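Local coordinates for protein aldehyde dehydrogenase (Burkholderia vietnamiensis, PDB 5KF0) that binds NADPH and probably catalyses the oxidation of aldehydes to carboxylic acids, as a member of the aldehyde dehydrogenase family that assembles as a tetramer, at residues V125-N133 and Y143-P151; F369-V377 and F389-K397. One frame throughout, in Å; residues are numbered along the deposited sequence. Where two conformers were deposited one is given.

Overall arrangement
The two contacts illustrate how one fold spends beta pairing on different tasks. Interaction 1 comes first along the chain and closes before interaction 2 begins; the two lie on opposite sides of the chain's centre, with their own centres about 50 Å apart and their nearest atoms about 29 Å apart. Interaction 1 is an antiparallel hairpin in a three-stranded sheet with strand 475-483, the protruding arm of the aldehyde dehydrogenase fold, and it meets other subunits. Interaction 2 pairs parallel strands in a separate mixed sheet and is buried within its own subunit. One thus serves assembly, while the other builds the interior of the subunit, its second segment reaching the cofactor through Phe389.

Interaction 1. Residues V125-N133 and Y143-P151; sequences VRIDGEVLN and YTGYTRRVP
Glu130 and Thr147 meet through two hydrogen bonds that use different kinds of acceptor. Thr147 N reaches Glu130 O in its carbonyl plane at 3.0 Å, whereas Glu130 N turns to the threonine hydroxyl, Thr147 OG1, at 2.8 Å. Rotation of Thr147 about CA-CB (chi1 73°) sets OG1 between its own backbone N and carbonyl carbon, facing Glu130 N. Thr147 CG2 rests 3.8 Å from Leu132 CD1, the two side chains crossing at about a right angle. Beside the direct bonds, a water links Thr147 OG1 to Glu130 OE2, while Glu130 OE1 forms a salt bridge to Arg468 of the third subunit. Closer to the turn the pairing is regular: Leu132 N binds Gly145 O at 2.8 Å, from well above the carbonyl plane, and Gly145 N returns a nearly straight bond (172°) to a lone pair of Leu132 O. On the face shared by Val131 and Tyr146, the valine lies alongside the tyrosine, its CG1 3.8 Å from Tyr146 CE1. These strands form the antiparallel beta hairpin of the oligomerisation arm, with strand 475-483 beside 143-151 and a strand of the second subunit beside 129-133, continuing the sheet across the interface. Towards the base of the arm, the loop before strand 129-133 draws away from 143-151 and another water donates to Ile127 O and accepts from Arg149 N. There Ile127 CG2 still touches Arg149 CB at 3.9 Å.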
# COMPACT_ATOMS: atom_id res chain seq x y z
N VAL A 125 0.77 -9.55 12.90
CA VAL A 125 0.08 -10.47 12.01
C VAL A 125 -0.19 -9.86 10.64
O VAL A 125 -0.97 -10.43 9.87
CB VAL A 125 -1.21 -11.01 12.64
CG1 VAL A 125 -0.89 -11.90 13.84
CG2 VAL A 125 -2.14 -9.86 13.05
N ARG A 126 0.42 -8.72 10.33
CA ARG A 126 0.20 -8.13 9.00
C ARG A 126 1.50 -7.61 8.40
O ARG A 126 1.51 -6.61 7.66
CB ARG A 126 -0.88 -7.05 9.04
CG ARG A 126 -0.86 -6.15 10.25
CD ARG A 126 -2.02 -5.13 10.25
NE ARG A 126 -3.38 -5.66 10.08
CZ ARG A 126 -4.07 -6.37 10.97
NH1 ARG A 126 -3.53 -6.71 12.14
NH2 ARG A 126 -5.31 -6.76 10.70
N ILE A 127 2.61 -8.32 8.64
CA ILE A 127 3.87 -8.00 7.98
C ILE A 127 3.81 -8.64 6.59
O ILE A 127 4.38 -9.71 6.36
CB ILE A 127 5.08 -8.49 8.79
CG1 ILE A 127 4.98 -7.98 10.23
CG2 ILE A 127 6.38 -7.98 8.17
CD1 ILE A 127 6.13 -8.38 11.13
N ASP A 128 3.11 -7.99 5.67
CA ASP A 128 2.85 -8.53 4.35
C ASP A 128 4.00 -8.20 3.40
O ASP A 128 4.88 -7.40 3.69
CB ASP A 128 1.55 -7.98 3.79
CG ASP A 128 0.30 -8.45 4.55
OD1 ASP A 128 0.36 -9.51 5.24
OD2 ASP A 128 -0.72 -7.75 4.46
N GLY A 129 3.94 -8.82 2.22
CA GLY A 129 4.88 -8.53 1.15
C GLY A 129 4.15 -8.17 -0.12
O GLY A 129 2.93 -7.91 -0.09
N GLU A 130 4.86 -8.15 -1.24
CA GLU A 130 4.29 -7.73 -2.50
C GLU A 130 4.54 -8.78 -3.58
O GLU A 130 5.58 -9.45 -3.59
CB GLU A 130 4.90 -6.40 -2.98
CG GLU A 130 4.66 -5.21 -2.06
CD GLU A 130 5.60 -4.07 -2.40
OE1 GLU A 130 5.28 -3.32 -3.33
OE2 GLU A 130 6.69 -3.96 -1.79
N VAL A 131 3.58 -8.88 -4.50
CA VAL A 131 3.77 -9.62 -5.75
C VAL A 131 4.02 -8.56 -6.81
O VAL A 131 3.13 -7.79 -7.15
CB VAL A 131 2.55 -10.48 -6.10
CG1 VAL A 131 2.84 -11.27 -7.38
CG2 VAL A 131 2.21 -11.44 -4.96
N LEU A 132 5.26 -8.49 -7.31
CA LEU A 132 5.69 -7.40 -8.17
C LEU A 132 5.62 -7.78 -9.65
O LEU A 132 6.15 -8.81 -10.05
CB LEU A 132 7.12 -6.99 -7.82
CG LEU A 132 7.39 -6.55 -6.39
CD1 LEU A 132 8.90 -6.47 -6.16
CD2 LEU A 132 6.71 -5.21 -6.10
N ASN A 133 5.01 -6.91 -10.46
CA ASN A 133 5.18 -7.07 -11.90
C ASN A 133 6.62 -6.74 -12.26
O ASN A 133 7.10 -5.64 -11.98
CB ASN A 133 4.26 -6.18 -12.72
CG ASN A 133 4.58 -6.28 -14.20
OD1 ASN A 133 4.53 -7.38 -14.78
ND2 ASN A 133 4.97 -5.16 -14.81
N TYR A 143 9.18 -13.34 -15.85
CA TYR A 143 9.67 -13.21 -14.48
C TYR A 143 8.63 -12.49 -13.61
O TYR A 143 7.98 -11.55 -14.06
CB TYR A 143 10.97 -12.41 -14.43
CG TYR A 143 12.18 -13.03 -15.12
CD1 TYR A 143 13.18 -13.66 -14.38
CD2 TYR A 143 12.35 -12.93 -16.49
CE1 TYR A 143 14.31 -14.18 -15.00
CE2 TYR A 143 13.46 -13.46 -17.12
CZ TYR A 143 14.44 -14.08 -16.37
OH TYR A 143 15.55 -14.57 -17.03
N THR A 144 8.52 -12.93 -12.35
CA THR A 144 7.67 -12.30 -11.34
C THR A 144 8.44 -12.21 -10.03
O THR A 144 9.22 -13.11 -9.69
CB THR A 144 6.37 -13.10 -11.12
OG1 THR A 144 5.70 -13.28 -12.37
CG2 THR A 144 5.43 -12.39 -10.12
N GLY A 145 8.19 -11.15 -9.27
CA GLY A 145 8.85 -10.93 -7.99
C GLY A 145 7.89 -11.17 -6.83
O GLY A 145 6.69 -10.85 -6.93
N TYR A 146 8.42 -11.72 -5.75
CA TYR A 146 7.69 -11.92 -4.50
C TYR A 146 8.57 -11.44 -3.36
O TYR A 146 9.75 -11.79 -3.32
CB TYR A 146 7.33 -13.40 -4.28
CG TYR A 146 6.54 -14.00 -5.41
CD1 TYR A 146 5.15 -14.04 -5.35
CD2 TYR A 146 7.17 -14.52 -6.54
CE1 TYR A 146 4.41 -14.57 -6.39
CE2 TYR A 146 6.43 -15.05 -7.58
CZ TYR A 146 5.05 -15.08 -7.50
OH TYR A 146 4.31 -15.61 -8.53
N THR A 147 8.02 -10.66 -2.44
CA THR A 147 8.83 -10.13 -1.35
C THR A 147 8.30 -10.57 0.01
O THR A 147 7.12 -10.88 0.19
CB THR A 147 8.90 -8.60 -1.37
OG1 THR A 147 7.65 -8.03 -0.94
CG2 THR A 147 9.25 -8.08 -2.77
N ARG A 148 9.22 -10.56 0.97
CA ARG A 148 8.93 -10.83 2.38
C ARG A 148 9.91 -10.02 3.21
O ARG A 148 10.95 -9.59 2.72
CB ARG A 148 9.05 -12.33 2.71
CG ARG A 148 10.51 -12.83 2.63
CD ARG A 148 10.61 -14.35 2.60
NE ARG A 148 10.36 -14.97 3.90
CZ ARG A 148 10.41 -16.28 4.11
NH1 ARG A 148 10.70 -17.11 3.10
NH2 ARG A 148 10.18 -16.77 5.32
N ARG A 149 9.57 -9.83 4.48
CA ARG A 149 10.46 -9.15 5.42
C ARG A 149 11.03 -10.19 6.37
O ARG A 149 10.28 -10.84 7.11
CB ARG A 149 9.71 -8.08 6.21
CG ARG A 149 8.94 -7.10 5.35
CD ARG A 149 9.85 -6.24 4.52
NE ARG A 149 10.78 -5.45 5.32
CZ ARG A 149 11.55 -4.49 4.81
NH1 ARG A 149 11.47 -4.21 3.51
NH2 ARG A 149 12.39 -3.82 5.58
N VAL A 150 12.35 -10.37 6.35
CA VAL A 150 13.05 -11.34 7.19
C VAL A 150 13.63 -10.60 8.39
O VAL A 150 14.17 -9.51 8.21
CB VAL A 150 14.16 -12.05 6.38
CG1 VAL A 150 14.93 -13.05 7.25
CG2 VAL A 150 13.57 -12.75 5.16
N PRO A 151 13.56 -11.14 9.60
CA PRO A 151 14.18 -10.44 10.74
C PRO A 151 15.65 -10.16 10.44
O PRO A 151 16.35 -10.99 9.85
CB PRO A 151 14.03 -11.43 11.90
CG PRO A 151 13.05 -12.43 11.49
CD PRO A 151 12.91 -12.40 9.99
O HOH W 1 6.85 -10.59 5.09
O HOH W 2 7.47 -5.55 0.25
O HOH W 3 5.79 -10.09 -13.55

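Interaction 2. Residues F369-V377 and F389-K397; sequences FEATLLEDV and FGPVAILEK. With NDP (NADPH dihydro-nicotinamide-adenine-dinucleotide phosphate), chain E.
Pro391 lies against Phe369 where two parallel strands of a beta-alpha-beta unit, 368-375 and 392-398, begin to pair, with helix 382-385 in the connection between them. The proline, which has the most surface buried here, brings its CG to 3.6 Å from Phe369 CB and also meets ring atoms CG and CD1 of the phenylalanine. Its carbonyl starts the ladder, Pro391 O accepting from Thr372 N at 2.9 Å. Leu395, second in buried surface, sits at the other end of the ladder. Leu395 N gives a 2.8 Å bond to Leu374 O, with the donor nearly along the C=O axis, and Leu395 CB lies 3.7 Å from the same oxygen. Beyond this bond the strands part around Leu395 O, which receives two waters, one held by Asp376 N and the other by Val377 N. Helix 306-319 and strand 298-302 pack against the Leu395 side chain. Next to Pro391, Val392 divides its two methyls between partners. CG1, anti to the backbone N (chi1 177°), touches Leu374 CD1 at 3.6 Å; CG2 reaches the far part of the Phe369 ring, meeting CE1 and CZ obliquely. The Thr372 hydroxyl lies in plane at the edge of that ring and donates to Glu370 O. The segment carrying Pro391 also leads back to the cofactor: Phe389 lays one ring face against the NADPH ribose, with Phe389 CE1 3.5 Å from NADPH C2D.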
# COMPACT_ATOMS: atom_id res chain seq x y z
N PHE A 369 13.72 22.68 40.22
CA PHE A 369 13.77 23.82 39.31
C PHE A 369 12.32 24.21 39.00
O PHE A 369 11.59 23.41 38.41
CB PHE A 369 14.53 23.41 38.05
CG PHE A 369 15.15 24.55 37.27
CD1 PHE A 369 14.40 25.64 36.86
CD2 PHE A 369 16.49 24.48 36.90
CE1 PHE A 369 14.98 26.66 36.11
CE2 PHE A 369 17.08 25.50 36.15
CZ PHE A 369 16.32 26.59 35.76
N GLU A 370 11.90 25.40 39.41
CA GLU A 370 10.49 25.68 39.17
C GLU A 370 10.24 25.97 37.68
O GLU A 370 11.14 26.23 36.89
CB GLU A 370 9.99 26.82 40.06
CG GLU A 370 10.51 28.20 39.74
CD GLU A 370 9.99 29.24 40.72
OE1 GLU A 370 8.94 29.00 41.37
OE2 GLU A 370 10.63 30.30 40.84
N ALA A 371 8.97 25.82 37.31
CA ALA A 371 8.57 26.16 35.95
C ALA A 371 8.92 27.62 35.70
O ALA A 371 8.52 28.51 36.46
CB ALA A 371 7.07 25.91 35.75
N THR A 372 9.67 27.88 34.63
CA THR A 372 10.31 29.16 34.40
C THR A 372 10.10 29.61 32.96
O THR A 372 10.19 28.80 32.03
CB THR A 372 11.81 29.06 34.73
OG1 THR A 372 11.96 28.72 36.13
CG2 THR A 372 12.55 30.35 34.46
N LEU A 373 9.80 30.90 32.78
CA LEU A 373 9.57 31.51 31.48
C LEU A 373 10.44 32.75 31.36
O LEU A 373 10.50 33.56 32.29
CB LEU A 373 8.08 31.88 31.31
CG LEU A 373 7.60 32.39 29.95
CD1 LEU A 373 7.70 31.29 28.89
CD2 LEU A 373 6.17 32.87 30.06
N LEU A 374 11.12 32.90 30.22
CA LEU A 374 11.95 34.08 29.96
C LEU A 374 11.56 34.72 28.64
O LEU A 374 11.06 34.05 27.74
CB LEU A 374 13.45 33.74 29.89
CG LEU A 374 14.19 33.31 31.16
CD1 LEU A 374 13.99 31.82 31.42
CD2 LEU A 374 15.66 33.65 31.02
N GLU A 375 11.80 36.03 28.55
CA GLU A 375 11.76 36.69 27.25
C GLU A 375 13.08 37.41 27.00
O GLU A 375 13.99 37.42 27.84
CB GLU A 375 10.54 37.62 27.14
CG GLU A 375 10.46 38.73 28.18
CD GLU A 375 9.18 39.55 28.06
OE1 GLU A 375 8.37 39.29 27.15
OE2 GLU A 375 8.98 40.46 28.89
N ASP A 376 13.20 37.95 25.79
CA ASP A 376 14.40 38.68 25.35
C ASP A 376 15.65 37.80 25.40
O ASP A 376 16.75 38.28 25.71
CB ASP A 376 14.60 39.97 26.15
CG ASP A 376 13.44 40.94 26.00
OD1 ASP A 376 12.83 41.00 24.91
OD2 ASP A 376 13.12 41.65 26.97
N VAL A 377 15.50 36.52 25.09
CA VAL A 377 16.64 35.60 25.03
C VAL A 377 17.24 35.70 23.64
O VAL A 377 16.55 35.44 22.65
CB VAL A 377 16.22 34.16 25.36
CG1 VAL A 377 17.42 33.23 25.24
CG2 VAL A 377 15.62 34.09 26.75
N PHE A 389 16.22 20.62 28.25
CA PHE A 389 15.85 19.43 29.01
C PHE A 389 15.58 19.75 30.47
O PHE A 389 16.08 19.11 31.39
CB PHE A 389 16.89 18.31 28.87
CG PHE A 389 16.26 16.99 28.58
CD1 PHE A 389 15.61 16.79 27.37
CD2 PHE A 389 16.23 15.97 29.54
CE1 PHE A 389 14.99 15.60 27.09
CE2 PHE A 389 15.60 14.76 29.25
CZ PHE A 389 14.98 14.58 28.04
N GLY A 390 14.76 20.77 30.68
CA GLY A 390 14.36 21.17 32.00
C GLY A 390 13.20 22.13 31.90
O GLY A 390 12.74 22.44 30.80
N PRO A 391 12.71 22.62 33.03
CA PRO A 391 11.43 23.35 33.05
C PRO A 391 11.60 24.83 32.73
O PRO A 391 11.17 25.70 33.50
CB PRO A 391 10.94 23.09 34.47
CG PRO A 391 12.19 23.00 35.28
CD PRO A 391 13.19 22.29 34.39
N VAL A 392 12.19 25.12 31.58
CA VAL A 392 12.42 26.48 31.11
C VAL A 392 11.91 26.60 29.69
O VAL A 392 12.16 25.71 28.86
CB VAL A 392 13.91 26.86 31.16
CG1 VAL A 392 14.13 28.27 30.60
CG2 VAL A 392 14.45 26.73 32.58
N ALA A 393 11.22 27.69 29.39
CA ALA A 393 10.82 28.00 28.03
C ALA A 393 11.09 29.47 27.77
O ALA A 393 11.13 30.30 28.68
CB ALA A 393 9.34 27.68 27.78
N ILE A 394 11.28 29.78 26.48
CA ILE A 394 11.58 31.14 26.05
C ILE A 394 10.44 31.62 25.16
O ILE A 394 9.92 30.88 24.32
CB ILE A 394 12.95 31.24 25.34
CG1 ILE A 394 12.93 30.60 23.95
CG2 ILE A 394 14.05 30.64 26.21
CD1 ILE A 394 12.74 31.59 22.82
N LEU A 395 10.05 32.87 25.37
CA LEU A 395 8.94 33.49 24.67
C LEU A 395 9.50 34.57 23.75
O LEU A 395 10.30 35.41 24.19
CB LEU A 395 7.95 34.10 25.67
CG LEU A 395 6.77 34.88 25.09
CD1 LEU A 395 5.86 33.95 24.34
CD2 LEU A 395 6.02 35.60 26.21
N GLU A 396 9.11 34.54 22.48
CA GLU A 396 9.58 35.54 21.53
C GLU A 396 8.44 35.90 20.58
O GLU A 396 7.42 35.22 20.51
CB GLU A 396 10.85 35.07 20.79
CG GLU A 396 10.75 33.68 20.14
CD GLU A 396 12.05 33.23 19.46
OE1 GLU A 396 12.96 34.07 19.25
OE2 GLU A 396 12.18 32.03 19.15
N LYS A 397 8.64 36.99 19.84
CA LYS A 397 7.60 37.67 19.08
C LYS A 397 7.93 37.64 17.59
O LYS A 397 9.10 37.74 17.21
CB LYS A 397 7.47 39.13 19.57
CG LYS A 397 6.35 39.95 18.96
CD LYS A 397 6.42 41.42 19.43
CE LYS A 397 6.14 41.55 20.91
NZ LYS A 397 6.01 42.98 21.33
PA NDP E . 22.09 9.83 27.35
O1A NDP E . 22.60 10.05 25.96
O2A NDP E . 22.97 10.49 28.41
O5B NDP E . 21.94 8.28 27.70
C5B NDP E . 21.02 7.50 26.90
C4B NDP E . 21.43 6.06 26.96
O4B NDP E . 22.68 5.88 26.26
C3B NDP E . 21.66 5.50 28.38
O3B NDP E . 21.27 4.13 28.44
C2B NDP E . 23.17 5.63 28.52
O2B NDP E . 23.76 4.73 29.47
C1B NDP E . 23.58 5.20 27.12
N9A NDP E . 24.94 5.57 26.75
C8A NDP E . 25.57 6.78 26.88
N7A NDP E . 26.79 6.80 26.39
C5A NDP E . 26.98 5.51 25.91
C6A NDP E . 28.06 4.88 25.27
N6A NDP E . 29.23 5.48 25.01
N1A NDP E . 27.91 3.59 24.90
C2A NDP E . 26.75 2.97 25.18
N3A NDP E . 25.67 3.45 25.79
C4A NDP E . 25.85 4.74 26.13
O3 NDP E . 20.61 10.38 27.45
PN NDP E . 19.59 10.54 28.66
O1N NDP E . 19.37 9.22 29.31
O2N NDP E . 20.12 11.64 29.55
O5D NDP E . 18.23 11.00 27.98
C5D NDP E . 17.94 12.33 27.53
C4D NDP E . 18.23 12.43 26.06
O4D NDP E . 17.43 11.46 25.33
C3D NDP E . 17.89 13.80 25.48
O3D NDP E . 18.87 14.27 24.56
C2D NDP E . 16.54 13.53 24.80
O2D NDP E . 16.16 14.44 23.77
C1D NDP E . 16.75 12.12 24.28
N1N NDP E . 15.45 11.52 24.03
C2N NDP E . 15.06 11.15 22.77
C3N NDP E . 13.81 10.74 22.48
C7N NDP E . 13.41 10.26 21.13
O7N NDP E . 12.55 9.37 21.06
N7N NDP E . 13.95 10.83 20.06
C4N NDP E . 12.75 10.80 23.53
C5N NDP E . 13.35 10.89 24.89
C6N NDP E . 14.59 11.29 25.07
P2B NDP E . 23.89 5.13 31.06
O1X NDP E . 23.13 6.39 31.27
O2X NDP E . 23.38 3.90 31.76
O3X NDP E . 25.37 5.29 31.34
O HOH W 4 11.10 38.06 23.71
O HOH W 5 13.10 35.33 24.05
O HOH W 6 14.13 35.20 21.46